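Long-range contacts in lumazine protein (Photobacterium kishitanii, PDB 3A3B), which binds a lumazine or flavin chromophore and, as the antenna of bacterial bioluminescence, probably shifts luciferase emission to shorter wavelength: residues Thr21-Ile26 against Tyr60-Gln65; Thr40-Asn45 against Val81-Arg86; Asn68-Arg73 against Asp177-Thr182; Glu130-Glu135 against His145-Ile150. One frame throughout, in Å; residues are numbered along the deposited sequence.

Contact 1: residues Thr21-Ile26 against Tyr60-Gln65; sequences TQRHGI and YFDIDQ. With FMN (flavin mononucleotide), chain C.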
# COMPACT_ATOMS: atom_id res chain seq x y z
N THR A 21 5.94 -5.05 -18.03
CA THR A 21 6.16 -3.76 -17.39
C THR A 21 4.86 -2.98 -17.55
O THR A 21 4.11 -3.18 -18.52
CB THR A 21 7.33 -2.97 -18.05
OG1 THR A 21 8.56 -3.71 -17.93
CG2 THR A 21 7.54 -1.66 -17.38
N GLN A 22 4.59 -2.08 -16.60
CA GLN A 22 3.47 -1.17 -16.70
C GLN A 22 3.91 0.17 -16.18
O GLN A 22 4.60 0.22 -15.17
CB GLN A 22 2.27 -1.63 -15.85
CG GLN A 22 1.62 -2.94 -16.30
CD GLN A 22 0.45 -3.34 -15.41
OE1 GLN A 22 0.11 -2.63 -14.46
NE2 GLN A 22 -0.14 -4.50 -15.68
N ARG A 23 3.52 1.23 -16.87
CA ARG A 23 3.76 2.59 -16.39
C ARG A 23 2.46 3.14 -15.81
O ARG A 23 1.44 3.25 -16.51
CB ARG A 23 4.25 3.48 -17.52
CG ARG A 23 4.52 4.90 -17.05
CD ARG A 23 5.39 5.70 -17.98
NE ARG A 23 6.79 5.32 -17.94
CZ ARG A 23 7.77 6.06 -18.45
NH1 ARG A 23 7.49 7.23 -19.02
NH2 ARG A 23 9.03 5.63 -18.40
N HIS A 24 2.51 3.48 -14.52
CA HIS A 24 1.35 4.12 -13.84
C HIS A 24 1.63 5.60 -13.68
O HIS A 24 2.67 5.96 -13.11
CB HIS A 24 1.15 3.46 -12.47
CG HIS A 24 0.60 2.06 -12.53
ND1 HIS A 24 1.08 1.11 -13.42
CD2 HIS A 24 -0.36 1.45 -11.81
CE1 HIS A 24 0.43 -0.03 -13.24
NE2 HIS A 24 -0.46 0.16 -12.28
N GLY A 25 0.71 6.43 -14.15
CA GLY A 25 0.70 7.87 -13.96
C GLY A 25 -0.26 8.11 -12.82
O GLY A 25 -1.43 7.70 -12.88
N ILE A 26 0.22 8.72 -11.75
CA ILE A 26 -0.63 8.87 -10.55
C ILE A 26 -0.78 10.34 -10.20
O ILE A 26 0.23 11.03 -10.03
CB ILE A 26 -0.02 8.07 -9.33
CG1 ILE A 26 0.11 6.59 -9.68
CG2 ILE A 26 -0.88 8.30 -8.04
CD1 ILE A 26 0.72 5.73 -8.63
N TYR A 60 4.73 9.60 -12.59
CA TYR A 60 4.77 8.31 -13.26
C TYR A 60 5.84 7.41 -12.66
O TYR A 60 6.88 7.87 -12.20
CB TYR A 60 5.10 8.48 -14.75
CG TYR A 60 4.02 9.13 -15.57
CD1 TYR A 60 3.09 8.36 -16.28
CD2 TYR A 60 3.95 10.52 -15.67
CE1 TYR A 60 2.06 9.02 -17.09
CE2 TYR A 60 2.95 11.16 -16.44
CZ TYR A 60 2.04 10.40 -17.15
OH TYR A 60 1.10 11.07 -17.92
N PHE A 61 5.57 6.12 -12.67
CA PHE A 61 6.46 5.08 -12.12
C PHE A 61 6.41 3.96 -13.11
O PHE A 61 5.41 3.75 -13.69
CB PHE A 61 5.88 4.57 -10.79
CG PHE A 61 5.80 5.61 -9.73
CD1 PHE A 61 6.91 5.83 -8.87
CD2 PHE A 61 4.62 6.38 -9.56
CE1 PHE A 61 6.87 6.82 -7.85
CE2 PHE A 61 4.56 7.38 -8.57
CZ PHE A 61 5.68 7.59 -7.71
N ASP A 62 7.51 3.26 -13.33
CA ASP A 62 7.49 2.04 -14.17
C ASP A 62 7.47 0.86 -13.23
O ASP A 62 8.31 0.75 -12.38
CB ASP A 62 8.74 1.93 -15.05
CG ASP A 62 8.68 2.84 -16.26
OD1 ASP A 62 7.62 2.94 -16.92
OD2 ASP A 62 9.71 3.45 -16.56
N ILE A 63 6.47 0.01 -13.36
CA ILE A 63 6.43 -1.17 -12.51
C ILE A 63 6.97 -2.29 -13.36
O ILE A 63 6.33 -2.69 -14.33
CB ILE A 63 4.97 -1.59 -12.08
CG1 ILE A 63 4.10 -0.39 -11.60
CG2 ILE A 63 5.03 -2.76 -11.05
CD1 ILE A 63 4.73 0.41 -10.55
N ASP A 64 8.14 -2.76 -13.01
CA ASP A 64 8.75 -3.84 -13.77
C ASP A 64 9.35 -4.87 -12.79
O ASP A 64 8.81 -5.95 -12.68
CB ASP A 64 9.77 -3.31 -14.79
CG ASP A 64 10.53 -2.10 -14.28
OD1 ASP A 64 10.86 -2.06 -13.08
OD2 ASP A 64 10.76 -1.17 -15.10
N GLN A 65 10.41 -4.52 -12.06
CA GLN A 65 10.91 -5.37 -10.99
C GLN A 65 9.84 -5.84 -9.98
O GLN A 65 9.90 -6.96 -9.48
CB GLN A 65 12.03 -4.66 -10.25
CG GLN A 65 12.58 -5.41 -9.07
CD GLN A 65 13.75 -4.70 -8.41
OE1 GLN A 65 14.07 -3.54 -8.72
NE2 GLN A 65 14.39 -5.40 -7.48
N1 FMN C . 10.48 -1.81 -8.57
C2 FMN C . 9.81 -1.45 -9.68
O2 FMN C . 9.10 -2.26 -10.23
N3 FMN C . 9.95 -0.17 -10.16
C4 FMN C . 10.72 0.75 -9.51
O4 FMN C . 10.59 1.94 -9.84
C4A FMN C . 11.42 0.37 -8.38
N5 FMN C . 12.26 1.22 -7.70
C5A FMN C . 12.90 0.76 -6.55
C6 FMN C . 13.75 1.62 -5.88
C7 FMN C . 14.45 1.25 -4.73
C7M FMN C . 15.61 2.12 -4.27
C8 FMN C . 14.31 -0.05 -4.27
C8M FMN C . 15.14 -0.50 -3.09
C9 FMN C . 13.46 -0.95 -4.94
C9A FMN C . 12.74 -0.54 -6.09
N10 FMN C . 11.93 -1.39 -6.79
C10 FMN C . 11.28 -0.94 -7.91
C1' FMN C . 11.70 -2.83 -6.38
C2' FMN C . 10.41 -3.01 -5.55
O2' FMN C . 10.45 -2.24 -4.37
C3' FMN C . 10.35 -4.49 -5.16
O3' FMN C . 10.35 -5.21 -6.38
C4' FMN C . 9.13 -4.91 -4.31
O4' FMN C . 8.99 -4.13 -3.16
C5' FMN C . 9.55 -6.11 -3.47
O5' FMN C . 9.27 -7.24 -4.17
P FMN C . 10.46 -8.26 -4.65
O1P FMN C . 9.56 -9.43 -4.98
O2P FMN C . 11.53 -8.57 -3.61
O3P FMN C . 11.11 -7.66 -5.88
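Arg23 reaches across to Asp62 on the partner strand and grips its carboxylate side-on, NE to OD1 at 2.7 Å and NH2 to OD2 at 2.9 Å. Both oxygens are met on their syn sides, and OD1 lies almost in the guanidinium plane, although the two flat groups are turned 34° apart. CG of Arg23 stands trans to the backbone N (chi1 -179°) and the chain bends at chi3, which brings NE round to the acid. The two residues form a non-hydrogen-bonded pair in the antiparallel strands 22-26 and 60-63 of the first six-stranded barrel. On this partly exposed face the ring of Tyr60 lies with one face over Gly25, its CD1 3.4 Å from Gly25 CA, and it also makes a cation-pi contact with Arg53.

The opposite face is the packed one. Ile63 sets CG1 over a face of the His24 imidazole, a CH-pi contact 4.2 Å from the ring centroid, and Ile26 CD1 meets Phe61 CD2 at 4.1 Å, the two side chains crossing at about a right angle. Leu49 packs on Phe61 as well. Between the faces, Ile63 N gives a nearly straight bond to Gln22 O (2.6 Å).

At and just past the end of strand 60-63 the backbone meets the flavin: FMN N3 donates to Asp62 O (2.9 Å), and Asp64 N donates to FMN O2. Main-chain groups thus read this pyrimidine edge while the Asp62 carboxylate pairs with Arg23, which suggests that recognition at this edge rests on where the backbone runs rather than on side-chain identity.

Contact 2: residues Thr40-Asn45 against Val81-Arg86; sequences TVMLVN and VNLEVR. With FMN (flavin mononucleotide), chain C.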
# COMPACT_ATOMS: atom_id res chain seq x y z
N THR A 40 13.04 10.37 -7.45
CA THR A 40 12.67 10.19 -6.04
C THR A 40 12.27 8.75 -5.87
O THR A 40 11.54 8.24 -6.69
CB THR A 40 11.49 11.07 -5.68
OG1 THR A 40 11.94 12.42 -5.65
CG2 THR A 40 10.87 10.68 -4.32
N VAL A 41 12.80 8.11 -4.83
CA VAL A 41 12.36 6.79 -4.43
C VAL A 41 11.40 6.96 -3.26
O VAL A 41 11.78 7.49 -2.22
CB VAL A 41 13.55 5.92 -4.00
CG1 VAL A 41 13.06 4.58 -3.56
CG2 VAL A 41 14.58 5.82 -5.18
N MET A 42 10.14 6.54 -3.43
CA MET A 42 9.13 6.79 -2.40
C MET A 42 8.25 5.55 -2.26
O MET A 42 8.45 4.60 -3.00
CB MET A 42 8.31 8.03 -2.77
CG MET A 42 7.50 7.85 -4.05
SD MET A 42 6.51 9.30 -4.35
CE MET A 42 5.27 9.19 -3.03
N LEU A 43 7.30 5.55 -1.33
CA LEU A 43 6.43 4.38 -1.19
C LEU A 43 5.09 4.59 -1.86
O LEU A 43 4.41 5.61 -1.63
CB LEU A 43 6.23 3.98 0.30
CG LEU A 43 7.48 3.47 1.06
CD1 LEU A 43 7.03 2.78 2.36
CD2 LEU A 43 8.31 2.46 0.27
N VAL A 44 4.70 3.63 -2.69
CA VAL A 44 3.37 3.63 -3.27
C VAL A 44 2.71 2.30 -2.86
O VAL A 44 3.18 1.23 -3.25
CB VAL A 44 3.36 3.72 -4.83
CG1 VAL A 44 1.91 3.76 -5.33
CG2 VAL A 44 4.19 5.00 -5.36
N ASN A 45 1.59 2.37 -2.16
CA ASN A 45 1.02 1.20 -1.48
C ASN A 45 2.10 0.39 -0.74
O ASN A 45 2.07 -0.86 -0.73
CB ASN A 45 0.23 0.31 -2.46
CG ASN A 45 -1.13 0.90 -2.82
OD1 ASN A 45 -1.71 1.70 -2.08
ND2 ASN A 45 -1.65 0.49 -3.96
N VAL A 81 -4.27 5.16 -4.20
CA VAL A 81 -3.07 4.47 -3.73
C VAL A 81 -2.46 5.33 -2.62
O VAL A 81 -2.57 6.56 -2.62
CB VAL A 81 -2.00 4.28 -4.86
CG1 VAL A 81 -2.60 3.53 -6.06
CG2 VAL A 81 -1.48 5.62 -5.32
N ASN A 82 -1.82 4.67 -1.68
CA ASN A 82 -1.23 5.38 -0.55
C ASN A 82 0.13 5.90 -0.92
O ASN A 82 0.88 5.23 -1.61
CB ASN A 82 -1.08 4.41 0.60
CG ASN A 82 -2.39 3.98 1.16
OD1 ASN A 82 -3.36 4.73 1.07
ND2 ASN A 82 -2.45 2.76 1.75
N LEU A 83 0.45 7.10 -0.47
CA LEU A 83 1.75 7.68 -0.77
C LEU A 83 2.51 8.04 0.47
O LEU A 83 1.92 8.56 1.43
CB LEU A 83 1.57 8.91 -1.64
CG LEU A 83 0.72 8.77 -2.92
CD1 LEU A 83 0.40 10.21 -3.47
CD2 LEU A 83 1.50 7.97 -3.99
N GLU A 84 3.83 7.80 0.46
CA GLU A 84 4.69 8.27 1.50
C GLU A 84 6.10 8.58 0.94
O GLU A 84 6.74 7.72 0.32
CB GLU A 84 4.81 7.25 2.64
CG GLU A 84 5.69 7.81 3.77
CD GLU A 84 5.98 6.88 4.93
OE1 GLU A 84 5.60 5.68 4.94
OE2 GLU A 84 6.65 7.38 5.85
N VAL A 85 6.54 9.81 1.17
CA VAL A 85 7.88 10.29 0.80
C VAL A 85 8.81 10.00 2.00
O VAL A 85 8.38 10.07 3.15
CB VAL A 85 7.83 11.79 0.39
CG1 VAL A 85 9.21 12.37 -0.00
CG2 VAL A 85 6.91 11.93 -0.80
N ARG A 86 10.06 9.63 1.72
CA ARG A 86 11.00 9.16 2.75
C ARG A 86 11.30 10.31 3.70
O ARG A 86 11.58 11.43 3.22
CB ARG A 86 12.29 8.67 2.08
CG ARG A 86 13.29 7.93 2.95
CD ARG A 86 14.39 7.34 2.09
NE ARG A 86 14.65 8.13 0.87
CZ ARG A 86 15.33 9.29 0.84
NH1 ARG A 86 15.51 9.92 -0.32
NH2 ARG A 86 15.82 9.82 1.96
N1 FMN C . 10.48 -1.81 -8.57
C2 FMN C . 9.81 -1.45 -9.68
O2 FMN C . 9.10 -2.26 -10.23
N3 FMN C . 9.95 -0.17 -10.16
C4 FMN C . 10.72 0.75 -9.51
O4 FMN C . 10.59 1.94 -9.84
C4A FMN C . 11.42 0.37 -8.38
N5 FMN C . 12.26 1.22 -7.70
C5A FMN C . 12.90 0.76 -6.55
C6 FMN C . 13.75 1.62 -5.88
C7 FMN C . 14.45 1.25 -4.73
C7M FMN C . 15.61 2.12 -4.27
C8 FMN C . 14.31 -0.05 -4.27
C8M FMN C . 15.14 -0.50 -3.09
C9 FMN C . 13.46 -0.95 -4.94
C9A FMN C . 12.74 -0.54 -6.09
N10 FMN C . 11.93 -1.39 -6.79
C10 FMN C . 11.28 -0.94 -7.91
C1' FMN C . 11.70 -2.83 -6.38
C2' FMN C . 10.41 -3.01 -5.55
O2' FMN C . 10.45 -2.24 -4.37
C3' FMN C . 10.35 -4.49 -5.16
O3' FMN C . 10.35 -5.21 -6.38
C4' FMN C . 9.13 -4.91 -4.31
O4' FMN C . 8.99 -4.13 -3.16
C5' FMN C . 9.55 -6.11 -3.47
O5' FMN C . 9.27 -7.24 -4.17
P FMN C . 10.46 -8.26 -4.65
O1P FMN C . 9.56 -9.43 -4.98
O2P FMN C . 11.53 -8.57 -3.61
O3P FMN C . 11.11 -7.66 -5.88
O HOH W 1 14.78 9.55 -3.08
O HOH W 2 10.82 9.79 -0.85
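Leu43 N donates to Glu84 O at 2.8 Å, nearly in line with the N-H (173°), and this bond opens the antiparallel pairing of strand 41-44 with strand 81-84, neighbours in the closed six-stranded barrel of the first lumazine-binding repeat. The return bond runs from Glu84 N to Leu43 O. Beside this hydrogen-bonded pair the two side chains run alongside each other in a common direction; the Glu84 carboxylate finds its partners further off, in the backbone N-H groups of Lys3 and Gly4.

At Asn45 the strand ends and a side chain takes over the pairing. Asn45 N still donates to Asn82 O, but Asn82 N turns to the side-chain oxygen Asn45 OD1 (3.0 Å), which it approaches from above the amide plane. The amide of Asn82 itself is held by the second half of the chain, at Asn168 N and Asn141 O.

Apolar groups fill the face shared by Val44 and Leu83. Val44 CG1 touches Val81 CG2 at 3.9 Å. Met42 has CG wedged between its backbone N and carbonyl carbon (chi1 65°) and its chain bends at chi3, which carries CE to Leu83 CB and, at 3.9 Å, to Val85 CG2.

Beyond Met42 the strands part and water replaces direct bonds. One water accepts from both Val41 N and Arg86 NH1; a second accepts from Arg86 N and donates to Val41 O. The side chain of Val41 meets the chromophore, its CG1 resting 3.6 Å from the methyl carbon C7M of FMN.

Contact 3: residues Asn68-Arg73 against Asp177-Thr182; sequences NTTTFR and DVNVET. With FMN (flavin mononucleotide), chain C.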
# COMPACT_ATOMS: atom_id res chain seq x y z
N ASN A 68 5.38 -8.78 -10.49
CA ASN A 68 4.82 -10.11 -10.19
C ASN A 68 4.59 -10.40 -8.72
O ASN A 68 4.06 -11.45 -8.39
CB ASN A 68 5.70 -11.23 -10.80
CG ASN A 68 5.83 -11.10 -12.29
OD1 ASN A 68 6.95 -11.11 -12.82
ND2 ASN A 68 4.68 -10.95 -13.00
N THR A 69 4.98 -9.44 -7.87
CA THR A 69 5.04 -9.59 -6.41
C THR A 69 4.35 -8.43 -5.66
O THR A 69 4.62 -8.20 -4.46
CB THR A 69 6.48 -9.61 -5.97
OG1 THR A 69 7.18 -8.53 -6.63
CG2 THR A 69 7.13 -10.98 -6.38
N THR A 70 3.49 -7.69 -6.39
CA THR A 70 2.76 -6.55 -5.82
C THR A 70 1.43 -6.52 -6.51
O THR A 70 1.22 -7.24 -7.46
CB THR A 70 3.53 -5.19 -5.97
OG1 THR A 70 3.75 -4.89 -7.35
CG2 THR A 70 4.85 -5.18 -5.22
N THR A 71 0.50 -5.71 -6.00
CA THR A 71 -0.85 -5.57 -6.55
C THR A 71 -0.94 -4.70 -7.81
O THR A 71 -2.00 -4.65 -8.44
CB THR A 71 -1.81 -5.00 -5.47
OG1 THR A 71 -1.29 -3.73 -5.02
CG2 THR A 71 -1.88 -5.96 -4.26
N PHE A 72 0.14 -4.01 -8.18
CA PHE A 72 0.07 -3.04 -9.29
C PHE A 72 -0.60 -3.57 -10.57
O PHE A 72 -1.40 -2.85 -11.17
CB PHE A 72 1.44 -2.40 -9.58
CG PHE A 72 1.88 -1.45 -8.50
CD1 PHE A 72 1.24 -0.22 -8.36
CD2 PHE A 72 2.91 -1.79 -7.65
CE1 PHE A 72 1.63 0.66 -7.32
CE2 PHE A 72 3.31 -0.94 -6.63
CZ PHE A 72 2.67 0.28 -6.45
N ARG A 73 -0.31 -4.83 -10.94
CA ARG A 73 -0.86 -5.52 -12.15
C ARG A 73 -2.35 -5.47 -12.21
O ARG A 73 -2.94 -5.52 -13.28
CB ARG A 73 -0.58 -7.03 -12.11
CG ARG A 73 0.73 -7.59 -12.56
CD ARG A 73 0.73 -9.12 -12.14
NE ARG A 73 0.12 -9.24 -10.80
CZ ARG A 73 0.21 -10.29 -9.97
NH1 ARG A 73 0.89 -11.39 -10.29
NH2 ARG A 73 -0.40 -10.23 -8.78
N ASP A 177 -6.82 -7.30 -3.11
CA ASP A 177 -5.47 -7.74 -2.81
C ASP A 177 -4.73 -6.52 -2.25
O ASP A 177 -5.05 -5.39 -2.60
CB ASP A 177 -4.79 -8.26 -4.06
CG ASP A 177 -5.27 -9.68 -4.44
OD1 ASP A 177 -5.90 -10.39 -3.62
OD2 ASP A 177 -4.96 -10.06 -5.58
N VAL A 178 -3.75 -6.76 -1.39
CA VAL A 178 -2.97 -5.73 -0.72
C VAL A 178 -1.51 -6.15 -0.71
O VAL A 178 -1.21 -7.35 -0.73
CB VAL A 178 -3.45 -5.47 0.76
CG1 VAL A 178 -4.89 -5.00 0.78
CG2 VAL A 178 -3.31 -6.71 1.68
N ASN A 179 -0.60 -5.18 -0.71
CA ASN A 179 0.80 -5.46 -0.49
C ASN A 179 1.08 -5.58 0.99
O ASN A 179 0.74 -4.68 1.76
CB ASN A 179 1.62 -4.28 -1.05
CG ASN A 179 1.41 -4.11 -2.51
OD1 ASN A 179 1.22 -5.11 -3.23
ND2 ASN A 179 1.43 -2.85 -2.99
N VAL A 180 1.74 -6.64 1.41
CA VAL A 180 2.12 -6.78 2.83
C VAL A 180 3.64 -6.71 3.01
O VAL A 180 4.40 -7.26 2.21
CB VAL A 180 1.47 -8.04 3.52
CG1 VAL A 180 1.34 -9.20 2.59
CG2 VAL A 180 2.22 -8.42 4.82
N GLU A 181 4.08 -5.99 4.05
CA GLU A 181 5.46 -6.03 4.46
C GLU A 181 5.51 -6.49 5.90
O GLU A 181 5.01 -5.78 6.79
CB GLU A 181 6.19 -4.68 4.31
CG GLU A 181 7.71 -4.75 4.69
CD GLU A 181 8.47 -3.41 4.53
OE1 GLU A 181 7.99 -2.46 3.86
OE2 GLU A 181 9.59 -3.34 5.05
N THR A 182 6.10 -7.67 6.09
CA THR A 182 6.36 -8.23 7.42
C THR A 182 7.62 -7.57 7.97
O THR A 182 8.52 -7.24 7.21
CB THR A 182 6.37 -9.84 7.44
OG1 THR A 182 7.11 -10.38 6.33
CG2 THR A 182 4.98 -10.37 7.34
N1 FMN C . 10.48 -1.81 -8.57
C2 FMN C . 9.81 -1.45 -9.68
O2 FMN C . 9.10 -2.26 -10.23
N3 FMN C . 9.95 -0.17 -10.16
C4 FMN C . 10.72 0.75 -9.51
O4 FMN C . 10.59 1.94 -9.84
C4A FMN C . 11.42 0.37 -8.38
N5 FMN C . 12.26 1.22 -7.70
C5A FMN C . 12.90 0.76 -6.55
C6 FMN C . 13.75 1.62 -5.88
C7 FMN C . 14.45 1.25 -4.73
C7M FMN C . 15.61 2.12 -4.27
C8 FMN C . 14.31 -0.05 -4.27
C8M FMN C . 15.14 -0.50 -3.09
C9 FMN C . 13.46 -0.95 -4.94
C9A FMN C . 12.74 -0.54 -6.09
N10 FMN C . 11.93 -1.39 -6.79
C10 FMN C . 11.28 -0.94 -7.91
C1' FMN C . 11.70 -2.83 -6.38
C2' FMN C . 10.41 -3.01 -5.55
O2' FMN C . 10.45 -2.24 -4.37
C3' FMN C . 10.35 -4.49 -5.16
O3' FMN C . 10.35 -5.21 -6.38
C4' FMN C . 9.13 -4.91 -4.31
O4' FMN C . 8.99 -4.13 -3.16
C5' FMN C . 9.55 -6.11 -3.47
O5' FMN C . 9.27 -7.24 -4.17
P FMN C . 10.46 -8.26 -4.65
O1P FMN C . 9.56 -9.43 -4.98
O2P FMN C . 11.53 -8.57 -3.61
O3P FMN C . 11.11 -7.66 -5.88
O HOH W 3 0.19 -1.60 -5.42
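The carboxamide of Asn179 receives Thr71 N at OD1 (2.9 Å), in its plane and on a lone pair, while its ND2 donates to a water 3.0 Å away. That water sits over the centre of one face of the Phe72 ring, 3.1 Å above the plane, and is also bonded to Thr71 OG1 at 2.6 Å. ND2 has a further partner in Asn45 O, so the amide is held from several directions and its rotation is probably fixed.

Thr71 turns toward the strand. With OG1 set between the backbone N and the carbonyl carbon (chi1 58°), the hydroxyl faces the amide, whereas CG2 packs on the backbone of strand 177-182, 3.5 Å from Val178 N. Thr70 lies against the same amide oxygen, its CA 3.3 Å from Asn179 OD1, and its own hydroxyl is bonded to Ala66 O.

One residue earlier, Thr69 OG1 approaches the phosphate oxygen O1P of FMN at 3.0 Å, but Ala66 O also lies within its reach. The contact thus joins a ligand-binding loop of the first repeat to the last strand of the second repeat's barrel, an interface between the two lumazine-binding barrels beside the flavin site.

Contact 4: residues Glu130-Glu135 against His145-Ile150; sequences ENILSE and HSIEEI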
# COMPACT_ATOMS: atom_id res chain seq x y z
N GLU A 130 4.26 -18.15 9.59
CA GLU A 130 5.06 -18.71 10.68
C GLU A 130 5.84 -17.66 11.47
O GLU A 130 6.19 -17.90 12.62
CB GLU A 130 5.99 -19.77 10.15
CG GLU A 130 5.29 -20.75 9.22
CD GLU A 130 4.74 -21.93 9.94
OE1 GLU A 130 3.73 -21.80 10.69
OE2 GLU A 130 5.34 -23.01 9.73
N ASN A 131 6.06 -16.48 10.89
CA ASN A 131 6.76 -15.41 11.62
C ASN A 131 5.89 -14.24 12.08
O ASN A 131 6.41 -13.14 12.37
CB ASN A 131 8.01 -14.92 10.85
CG ASN A 131 8.97 -14.08 11.72
OD1 ASN A 131 8.95 -14.15 12.95
ND2 ASN A 131 9.79 -13.24 11.08
N ILE A 132 4.59 -14.46 12.15
CA ILE A 132 3.65 -13.39 12.54
C ILE A 132 2.86 -13.82 13.82
O ILE A 132 2.21 -14.86 13.81
CB ILE A 132 2.66 -13.06 11.36
CG1 ILE A 132 3.38 -12.47 10.15
CG2 ILE A 132 1.57 -12.08 11.80
CD1 ILE A 132 2.55 -12.61 8.81
N LEU A 133 2.95 -13.02 14.87
CA LEU A 133 2.17 -13.17 16.10
C LEU A 133 1.24 -11.95 16.29
O LEU A 133 1.51 -10.85 15.77
CB LEU A 133 3.13 -13.29 17.32
CG LEU A 133 4.12 -14.49 17.42
CD1 LEU A 133 4.72 -14.67 18.80
CD2 LEU A 133 3.46 -15.77 16.99
N SER A 134 0.15 -12.13 17.04
CA SER A 134 -0.67 -10.99 17.46
C SER A 134 0.21 -9.96 18.14
O SER A 134 1.17 -10.31 18.81
CB SER A 134 -1.77 -11.43 18.42
OG SER A 134 -2.25 -12.67 17.97
N GLU A 135 -0.11 -8.70 17.93
CA GLU A 135 0.66 -7.59 18.46
C GLU A 135 1.93 -7.23 17.68
O GLU A 135 2.49 -6.17 17.94
CB GLU A 135 0.91 -7.72 19.98
CG GLU A 135 -0.34 -8.10 20.85
CD GLU A 135 -1.67 -7.47 20.39
OE1 GLU A 135 -1.67 -6.41 19.69
OE2 GLU A 135 -2.74 -8.04 20.74
N HIS A 145 0.81 -0.84 11.31
CA HIS A 145 -0.06 -0.85 12.49
C HIS A 145 0.05 -2.22 13.11
O HIS A 145 0.52 -3.16 12.46
CB HIS A 145 -1.51 -0.62 12.09
CG HIS A 145 -2.07 0.71 12.54
ND1 HIS A 145 -1.35 1.89 12.49
CD2 HIS A 145 -3.32 1.04 12.96
CE1 HIS A 145 -2.12 2.88 12.89
NE2 HIS A 145 -3.32 2.40 13.18
N SER A 146 -0.40 -2.35 14.34
CA SER A 146 -0.27 -3.62 15.04
C SER A 146 -1.43 -4.55 14.67
O SER A 146 -2.49 -4.12 14.21
CB SER A 146 -0.16 -3.39 16.55
OG SER A 146 -1.42 -2.97 17.00
N ILE A 147 -1.19 -5.84 14.85
CA ILE A 147 -2.14 -6.87 14.55
C ILE A 147 -2.88 -7.10 15.85
O ILE A 147 -2.23 -7.32 16.88
CB ILE A 147 -1.40 -8.17 14.11
CG1 ILE A 147 -0.71 -7.97 12.75
CG2 ILE A 147 -2.35 -9.35 14.08
CD1 ILE A 147 0.30 -9.06 12.40
N GLU A 148 -4.21 -7.06 15.81
CA GLU A 148 -5.03 -7.39 16.99
C GLU A 148 -5.06 -8.90 17.30
O GLU A 148 -4.94 -9.33 18.46
CB GLU A 148 -6.46 -6.89 16.76
CG GLU A 148 -7.06 -6.23 17.98
CD GLU A 148 -7.28 -4.75 17.76
OE1 GLU A 148 -6.29 -4.03 17.41
OE2 GLU A 148 -8.45 -4.31 17.94
N GLU A 149 -5.23 -9.70 16.26
CA GLU A 149 -5.25 -11.17 16.38
C GLU A 149 -4.83 -11.85 15.07
O GLU A 149 -4.97 -11.26 13.98
CB GLU A 149 -6.64 -11.62 16.90
CG GLU A 149 -7.33 -12.80 16.22
CD GLU A 149 -8.81 -12.52 15.96
OE1 GLU A 149 -9.53 -12.12 16.92
OE2 GLU A 149 -9.26 -12.68 14.78
N ILE A 150 -4.26 -13.05 15.20
CA ILE A 150 -4.11 -13.98 14.07
C ILE A 150 -4.72 -15.33 14.43
O ILE A 150 -4.43 -15.90 15.49
CB ILE A 150 -2.64 -14.20 13.59
CG1 ILE A 150 -2.62 -14.89 12.21
CG2 ILE A 150 -1.85 -15.03 14.59
CD1 ILE A 150 -1.20 -15.02 11.53
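Ile132 and Ile147 cross at about a right angle, the branch methyl CG2 of Ile132 meeting the chain end CD1 of Ile147 in a tight 3.3 Å contact. This apolar crossing joins the loop 130-135 to strand 143-151 in the second six-stranded barrel, where a classic beta bulge at Glu148 and Glu149 opposite Phe156 interrupts the strand. Ile150, just past the bulge, also crosses Ile132 at about a right angle. Its CG1 stands trans to the backbone N (chi1 -166°), and the chain runs on extended to CD1, 4.0 Å from the same Ile132 CG2, so one methyl is met by two chain ends.

Polar contacts continue along the loop. Ser134 OG receives a weak, long bond from Ile150 N. Next to it Glu135 N donates to Ile147 O at 2.7 Å, tilted 23° from the carbonyl plane. The Glu135 side chain starts away from the strand, but a bend at chi2 (-37°) folds the carboxylate back over the backbone there. Glu148 starts away from the loop, and its OE2 accepts a bond from Asn158 ND2. The folded acid brings two acceptors close without a bond between them, probably an unfavourable approach, with Glu135 OE1 3.0 Å from Ile147 O.

Overall arrangement
Contacts 1 and 2 belong to one antiparallel barrel, contact 4 to the second, and contact 3 ties the two together. The first pair have centres about 13 Å apart, and their segments alternate along the chain; Phe61 of contact 1 packs on Val44 and Met42 of contact 2, so the two contacts share part of the packing inside the barrel. Contact 3 has its centre about 14 Å from each of theirs and also touches both. Contact 4 falls between the two segments of contact 3 in sequence and touches it through Ile132 and Thr182, yet its centre is about 31 Å from that of contact 1. Contacts 1 to 3 all touch FMN; the flavin is held mainly by the first repeat, with Ile102 of the second also bonded to it.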